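Local coordinates for protein exotoxin A (PDB 1IKP) that transfers ADP-ribose from NAD to its target protein, as a toxin that probably also has cell-binding and targeting domains, at residues A[118-121]-A[122-126]. The protein carries 2 engineered substitutions. Sequence-based numbering, arbitrary orientation.
Sequences HELN and AGNQL
A chi1 of 61° puts CG of Asn121 between the directions of its backbone N and carbonyl carbon, turning the carboxamide over the hairpin loop toward Gln125, whose chi1 of -49° keeps CG beside its backbone N. The two residues close a 3:5 beta hairpin, a type I turn with a G1 bulge, that joins strand 112-120 to strand 126-136 in the binding domain. Asn124 N donates to Asn121 O at 2.8 Å, closing the turn; Asn124, in the left-handed helical conformation often taken by glycine here, lets the chain swing back alongside strand 112-120. Asn121 N then bonds to Gln125 O at 3.0 Å. The Asn121 side chain adds two further bonds: OD1 accepts from Gln125 N at 2.9 Å, the donor well above its carbonyl plane, while ND2 gives a nearly straight bond to a lone pair of Gln125 OE1 at 3.0 Å. Three bonds thus tie the two residues; the two made by the carboxamide fix its rotation. Beyond the loop, Leu120 and Leu126 form a non-hydrogen-bonded antiparallel pair with side chains on the same face of the sheet, CD2 of Leu120 lying 4.4 Å from CG of Leu126. Leu126 also packs over one face of the buried His118 ring in a CH-pi contact, its CD1 3.6 Å from the ring centroid and nearest to ND1, at 3.4 Å.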
loop_
_atom_site.group_PDB
_atom_site.type_symbol
_atom_site.label_atom_id
_atom_site.label_comp_id
_atom_site.label_asym_id
_atom_site.label_seq_id
_atom_site.Cartn_x
_atom_site.Cartn_y
_atom_site.Cartn_z
ATOM N N HIS A 118 -4.543 14.236 15.318
ATOM C CA HIS A 118 -3.337 14.180 16.143
ATOM C C HIS A 118 -3.761 14.410 17.582
ATOM O O HIS A 118 -4.468 15.373 17.877
ATOM C CB HIS A 118 -2.322 15.258 15.742
ATOM C CG HIS A 118 -1.613 14.964 14.458
ATOM N ND1 HIS A 118 -1.017 15.944 13.693
ATOM C CD2 HIS A 118 -1.413 13.800 13.801
ATOM C CE1 HIS A 118 -0.482 15.392 12.619
ATOM N NE2 HIS A 118 -0.708 14.092 12.659
ATOM N N GLU A 119 -3.400 13.504 18.476
ATOM C CA GLU A 119 -3.728 13.736 19.880
ATOM C C GLU A 119 -2.544 14.499 20.476
ATOM O O GLU A 119 -1.397 14.216 20.161
ATOM C CB GLU A 119 -3.971 12.411 20.561
ATOM C CG GLU A 119 -5.110 11.670 19.869
ATOM C CD GLU A 119 -5.690 10.567 20.708
ATOM O OE1 GLU A 119 -5.547 9.387 20.331
ATOM O OE2 GLU A 119 -6.278 10.895 21.755
ATOM N N LEU A 120 -2.828 15.480 21.326
ATOM C CA LEU A 120 -1.778 16.316 21.909
ATOM C C LEU A 120 -1.729 16.182 23.423
ATOM O O LEU A 120 -2.773 16.082 24.073
ATOM C CB LEU A 120 -2.057 17.771 21.537
ATOM C CG LEU A 120 -2.356 18.043 20.052
ATOM C CD1 LEU A 120 -2.949 19.433 19.882
ATOM C CD2 LEU A 120 -1.078 17.893 19.226
ATOM N N ASN A 121 -0.518 16.175 23.984
ATOM C CA ASN A 121 -0.380 16.083 25.435
ATOM C C ASN A 121 -0.458 17.481 26.039
ATOM O O ASN A 121 -0.662 18.460 25.326
ATOM C CB ASN A 121 0.938 15.394 25.845
ATOM C CG ASN A 121 2.182 16.127 25.359
ATOM O OD1 ASN A 121 2.167 17.334 25.123
ATOM N ND2 ASN A 121 3.282 15.387 25.227
ATOM N N ALA A 122 -0.304 17.574 27.357
ATOM C CA ALA A 122 -0.370 18.869 28.035
ATOM C C ALA A 122 0.631 19.870 27.466
ATOM O O ALA A 122 0.318 21.052 27.304
ATOM C CB ALA A 122 -0.129 18.686 29.521
ATOM N N GLY A 123 1.833 19.388 27.164
ATOM C CA GLY A 123 2.865 20.247 26.612
ATOM C C GLY A 123 2.575 20.686 25.191
ATOM O O GLY A 123 3.396 21.352 24.555
ATOM N N ASN A 124 1.402 20.305 24.690
ATOM C CA ASN A 124 0.979 20.654 23.341
ATOM C C ASN A 124 1.828 19.931 22.299
ATOM O O ASN A 124 1.941 20.368 21.155
ATOM C CB ASN A 124 1.077 22.168 23.133
ATOM C CG ASN A 124 0.326 22.637 21.904
ATOM O OD1 ASN A 124 0.473 23.782 21.474
ATOM N ND2 ASN A 124 -0.494 21.759 21.338
ATOM N N GLN A 125 2.421 18.817 22.702
ATOM C CA GLN A 125 3.249 18.036 21.793
ATOM C C GLN A 125 2.404 16.937 21.162
ATOM O O GLN A 125 1.474 16.429 21.778
ATOM C CB GLN A 125 4.403 17.390 22.548
ATOM C CG GLN A 125 5.166 18.340 23.446
ATOM C CD GLN A 125 6.231 17.623 24.234
ATOM O OE1 GLN A 125 5.967 16.603 24.876
ATOM N NE2 GLN A 125 7.450 18.157 24.198
ATOM N N LEU A 126 2.751 16.556 19.939
ATOM C CA LEU A 126 2.013 15.506 19.235
ATOM C C LEU A 126 2.358 14.179 19.907
ATOM O O LEU A 126 3.518 13.750 19.870
ATOM C CB LEU A 126 2.446 15.484 17.770
ATOM C CG LEU A 126 1.373 15.174 16.718
ATOM C CD1 LEU A 126 1.962 15.375 15.336
ATOM C CD2 LEU A 126 0.854 13.772 16.896
#